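Long-range contact in conserved hypothetical alanine and leucine RICH protein (Mycobacterium tuberculosis, PDB 2WAM), which is of unknown function but belongs to the PAC2 family and represents a duplicated gene family in actinobacteria: residues R64-S76 / G141-D153. Numbering follows the deposited sequence.
Sequences RGPVLVHALEGFS and GTPFLLLAGLEPD
Glu151 OE1 lies 3.4 Å from Gly74 C and is gripped by salt bridges from Arg110 and Arg113 of the second subunit. The Glu151 chain extends beside Gly74 and Phe75, and Glu151 OE2 accepts from Ala219 N. The chain turns a corner at Gly149, whose backbone angles disfavour a side chain. Before it, strands 67-73 and 143-148 pair in parallel in the middle of the mixed sheet, and Val69 O takes Leu147 N at 2.7 Å. At the corner, Gly149 N gives Ala71 O only a weak bond. A water donates to Ala71 O and to Glu73 OE2. Gly149 O accepts from Glu73 N, and Glu151 N then hydrogen-bonds to Glu73 O at 2.7 Å. At the other end a second water bridges Val67 N and Pro143 O. On one face, Leu68 has CG anti to its own N (chi1 168°), which brings CD1 over Leu145 CB at 3.7 Å. Further along, Leu147 CD2 lies 3.9 Å from His70 CB, while the imidazole leads away, with ND1 hydrogen-bonded to Ser220 OG. On the other face Val69 CG1 meets Leu146 CD1 at 4.0 Å, and helix 81-92 covers Leu146, Ala71 and Ala148. Thus an apolar, backbone-bonded core ends in a carboxylate that links it to the subunit interface.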
loop_
_atom_site.group_PDB
_atom_site.type_symbol
_atom_site.label_atom_id
_atom_site.label_comp_id
_atom_site.label_asym_id
_atom_site.label_seq_id
_atom_site.Cartn_x
_atom_site.Cartn_y
_atom_site.Cartn_z
ATOM N N ARG A 64 12.914 32.186 -16.151
ATOM C CA ARG A 64 13.979 31.379 -15.565
ATOM C C ARG A 64 13.458 30.583 -14.355
ATOM O O ARG A 64 12.544 31.018 -13.659
ATOM C CB ARG A 64 15.074 32.341 -15.128
ATOM C CG ARG A 64 16.492 31.839 -15.084
ATOM C CD ARG A 64 17.380 33.064 -14.807
ATOM N NE ARG A 64 18.701 32.755 -14.270
ATOM C CZ ARG A 64 19.652 32.135 -14.959
ATOM N NH1 ARG A 64 19.418 31.741 -16.206
ATOM N NH2 ARG A 64 20.831 31.899 -14.400
ATOM N N GLY A 65 14.036 29.418 -14.096
ATOM C CA GLY A 65 13.579 28.599 -12.988
ATOM C C GLY A 65 14.162 29.000 -11.644
ATOM O O GLY A 65 15.147 29.743 -11.589
ATOM N N PRO A 66 13.568 28.489 -10.552
ATOM C CA PRO A 66 13.980 28.751 -9.165
ATOM C C PRO A 66 15.311 28.102 -8.771
ATOM O O PRO A 66 15.676 27.035 -9.252
ATOM C CB PRO A 66 12.871 28.099 -8.330
ATOM C CG PRO A 66 11.883 27.542 -9.290
ATOM C CD PRO A 66 12.532 27.449 -10.619
ATOM N N VAL A 67 16.021 28.766 -7.871
ATOM C CA VAL A 67 17.137 28.173 -7.150
ATOM C C VAL A 67 16.588 27.320 -5.990
ATOM O O VAL A 67 15.584 27.673 -5.364
ATOM C CB VAL A 67 18.063 29.289 -6.618
ATOM C CG1 VAL A 67 18.973 28.786 -5.527
ATOM C CG2 VAL A 67 18.864 29.874 -7.758
ATOM N N LEU A 68 17.221 26.178 -5.732
ATOM C CA LEU A 68 16.863 25.344 -4.598
ATOM C C LEU A 68 17.998 25.379 -3.588
ATOM O O LEU A 68 19.127 25.035 -3.915
ATOM C CB LEU A 68 16.605 23.896 -5.027
ATOM C CG LEU A 68 16.494 22.880 -3.876
ATOM C CD1 LEU A 68 15.364 23.240 -2.902
ATOM C CD2 LEU A 68 16.308 21.471 -4.403
ATOM N N VAL A 69 17.686 25.798 -2.365
ATOM C CA VAL A 69 18.645 25.795 -1.267
ATOM C C VAL A 69 18.277 24.668 -0.316
ATOM O O VAL A 69 17.117 24.551 0.068
ATOM C CB VAL A 69 18.600 27.126 -0.470
ATOM C CG1 VAL A 69 19.621 27.110 0.633
ATOM C CG2 VAL A 69 18.815 28.315 -1.386
ATOM N N HIS A 70 19.245 23.834 0.057
ATOM C CA HIS A 70 19.006 22.797 1.071
ATOM C C HIS A 70 19.845 23.001 2.330
ATOM O O HIS A 70 21.066 23.210 2.267
ATOM C CB HIS A 70 19.117 21.349 0.520
ATOM C CG HIS A 70 20.384 21.050 -0.226
ATOM N ND1 HIS A 70 21.333 20.166 0.244
ATOM C CD2 HIS A 70 20.838 21.476 -1.431
ATOM C CE1 HIS A 70 22.322 20.073 -0.629
ATOM N NE2 HIS A 70 22.047 20.860 -1.655
ATOM N N ALA A 71 19.160 22.945 3.470
ATOM C CA ALA A 71 19.774 23.178 4.774
ATOM C C ALA A 71 19.279 22.165 5.793
ATOM O O ALA A 71 18.196 22.317 6.348
ATOM C CB ALA A 71 19.469 24.594 5.249
ATOM N N LEU A 72 20.089 21.141 6.048
ATOM C CA LEU A 72 19.691 20.033 6.908
ATOM C C LEU A 72 20.577 19.888 8.154
ATOM O O LEU A 72 21.803 19.982 8.085
ATOM C CB LEU A 72 19.636 18.723 6.099
ATOM C CG LEU A 72 18.771 18.735 4.827
ATOM C CD1 LEU A 72 18.848 17.418 4.081
ATOM C CD2 LEU A 72 17.324 19.073 5.157
ATOM N N GLU A 73 19.940 19.660 9.296
ATOM C CA GLU A 73 20.641 19.568 10.567
ATOM C C GLU A 73 20.771 18.124 11.013
ATOM O O GLU A 73 19.858 17.332 10.820
ATOM C CB GLU A 73 19.885 20.340 11.641
ATOM C CG GLU A 73 19.270 21.626 11.161
ATOM C CD GLU A 73 18.259 22.168 12.144
ATOM O OE1 GLU A 73 18.360 21.830 13.346
ATOM O OE2 GLU A 73 17.369 22.927 11.714
ATOM N N GLY A 74 21.898 17.795 11.636
ATOM C CA GLY A 74 22.128 16.446 12.115
ATOM C C GLY A 74 23.432 15.836 11.630
ATOM O O GLY A 74 23.900 14.847 12.186
ATOM N N PHE A 75 24.021 16.433 10.598
ATOM C CA PHE A 75 25.297 15.973 10.068
ATOM C C PHE A 75 26.458 16.660 10.780
ATOM O O PHE A 75 27.124 16.068 11.615
ATOM C CB PHE A 75 25.374 16.233 8.560
ATOM C CG PHE A 75 26.702 15.870 7.945
ATOM C CD1 PHE A 75 27.312 16.722 7.041
ATOM C CD2 PHE A 75 27.341 14.682 8.275
ATOM C CE1 PHE A 75 28.523 16.395 6.478
ATOM C CE2 PHE A 75 28.551 14.352 7.719
ATOM C CZ PHE A 75 29.144 15.203 6.818
ATOM N N SER A 76 26.695 17.913 10.428
ATOM C CA SER A 76 27.686 18.731 11.098
ATOM C C SER A 76 27.091 20.113 11.274
ATOM O O SER A 76 26.784 20.781 10.287
ATOM C CB SER A 76 28.959 18.823 10.262
ATOM O OG SER A 76 29.808 19.849 10.742
ATOM N N GLY A 141 11.110 40.005 -5.005
ATOM C CA GLY A 141 10.061 39.100 -5.449
ATOM C C GLY A 141 10.482 37.909 -6.299
ATOM O O GLY A 141 9.628 37.195 -6.813
ATOM N N THR A 142 11.783 37.690 -6.471
ATOM C CA THR A 142 12.242 36.483 -7.149
ATOM C C THR A 142 11.952 35.255 -6.296
ATOM O O THR A 142 12.425 35.171 -5.151
ATOM C CB THR A 142 13.744 36.486 -7.354
ATOM O OG1 THR A 142 14.163 37.743 -7.890
ATOM C CG2 THR A 142 14.116 35.369 -8.292
ATOM N N PRO A 143 11.186 34.295 -6.842
ATOM C CA PRO A 143 10.852 33.058 -6.111
ATOM C C PRO A 143 12.052 32.132 -5.985
ATOM O O PRO A 143 12.885 32.079 -6.889
ATOM C CB PRO A 143 9.777 32.391 -6.991
ATOM C CG PRO A 143 9.294 33.491 -7.906
ATOM C CD PRO A 143 10.475 34.385 -8.127
ATOM N N PHE A 144 12.155 31.432 -4.863
ATOM C CA PHE A 144 13.129 30.358 -4.749
ATOM C C PHE A 144 12.649 29.309 -3.769
ATOM O O PHE A 144 11.699 29.543 -3.027
ATOM C CB PHE A 144 14.547 30.875 -4.425
ATOM C CG PHE A 144 14.693 31.516 -3.066
ATOM C CD1 PHE A 144 15.251 30.813 -2.012
ATOM C CD2 PHE A 144 14.320 32.838 -2.857
ATOM C CE1 PHE A 144 15.413 31.410 -0.762
ATOM C CE2 PHE A 144 14.476 33.436 -1.608
ATOM C CZ PHE A 144 15.023 32.721 -0.562
ATOM N N LEU A 145 13.292 28.144 -3.791
ATOM C CA LEU A 145 12.906 27.050 -2.905
ATOM C C LEU A 145 13.910 26.843 -1.768
ATOM O O LEU A 145 15.122 27.063 -1.923
ATOM C CB LEU A 145 12.725 25.757 -3.702
ATOM C CG LEU A 145 11.592 25.768 -4.728
ATOM C CD1 LEU A 145 11.573 24.483 -5.546
ATOM C CD2 LEU A 145 10.264 25.984 -4.023
ATOM N N LEU A 146 13.390 26.427 -0.621
ATOM C CA LEU A 146 14.221 26.113 0.533
ATOM C C LEU A 146 13.801 24.768 1.069
ATOM O O LEU A 146 12.657 24.595 1.443
ATOM C CB LEU A 146 14.054 27.158 1.645
ATOM C CG LEU A 146 14.744 26.799 2.976
ATOM C CD1 LEU A 146 16.262 26.689 2.823
ATOM C CD2 LEU A 146 14.409 27.787 4.082
ATOM N N LEU A 147 14.730 23.820 1.090
ATOM C CA LEU A 147 14.537 22.532 1.754
ATOM C C LEU A 147 15.236 22.561 3.115
ATOM O O LEU A 147 16.457 22.714 3.175
ATOM C CB LEU A 147 15.118 21.402 0.897
ATOM C CG LEU A 147 15.097 20.002 1.523
ATOM C CD1 LEU A 147 13.670 19.465 1.632
ATOM C CD2 LEU A 147 15.976 19.066 0.740
ATOM N N ALA A 148 14.477 22.418 4.205
ATOM C CA ALA A 148 15.052 22.568 5.552
ATOM C C ALA A 148 14.404 21.687 6.601
ATOM O O ALA A 148 13.309 21.163 6.400
ATOM C CB ALA A 148 15.023 24.042 6.002
ATOM N N GLY A 149 15.105 21.522 7.720
ATOM C CA GLY A 149 14.682 20.633 8.789
ATOM C C GLY A 149 15.771 19.649 9.182
ATOM O O GLY A 149 16.953 19.883 8.921
ATOM N N LEU A 150 15.376 18.540 9.804
ATOM C CA LEU A 150 16.326 17.512 10.243
ATOM C C LEU A 150 16.798 16.643 9.090
ATOM O O LEU A 150 15.999 16.214 8.270
ATOM C CB LEU A 150 15.690 16.595 11.293
ATOM C CG LEU A 150 15.072 17.284 12.503
ATOM C CD1 LEU A 150 14.897 16.313 13.644
ATOM C CD2 LEU A 150 15.950 18.427 12.938
ATOM N N GLU A 151 18.095 16.372 9.035
ATOM C CA GLU A 151 18.591 15.265 8.220
ATOM C C GLU A 151 17.928 13.967 8.686
ATOM O O GLU A 151 17.976 13.635 9.871
ATOM C CB GLU A 151 20.106 15.152 8.356
ATOM C CG GLU A 151 20.737 13.998 7.605
ATOM C CD GLU A 151 22.204 13.851 7.943
ATOM O OE1 GLU A 151 22.516 13.690 9.138
ATOM O OE2 GLU A 151 23.046 13.910 7.025
ATOM N N PRO A 152 17.292 13.233 7.762
ATOM C CA PRO A 152 16.678 11.948 8.118
ATOM C C PRO A 152 17.716 10.899 8.559
ATOM O O PRO A 152 18.883 11.000 8.198
ATOM C CB PRO A 152 16.007 11.493 6.810
ATOM C CG PRO A 152 16.122 12.636 5.838
ATOM C CD PRO A 152 17.243 13.503 6.315
ATOM N N ASP A 153 17.294 9.910 9.339
ATOM C CA ASP A 153 18.144 8.759 9.643
ATOM C C ASP A 153 17.915 7.680 8.589
ATOM O O ASP A 153 18.838 6.981 8.182
ATOM C CB ASP A 153 17.821 8.173 11.021
ATOM C CG ASP A 153 18.102 9.130 12.137
ATOM O OD1 ASP A 153 17.208 9.919 12.475
ATOM O OD2 ASP A 153 19.218 9.088 12.684
HETATM O O HOH W 1 15.500 31.743 -7.641
HETATM O O HOH W 2 17.299 23.729 8.960
#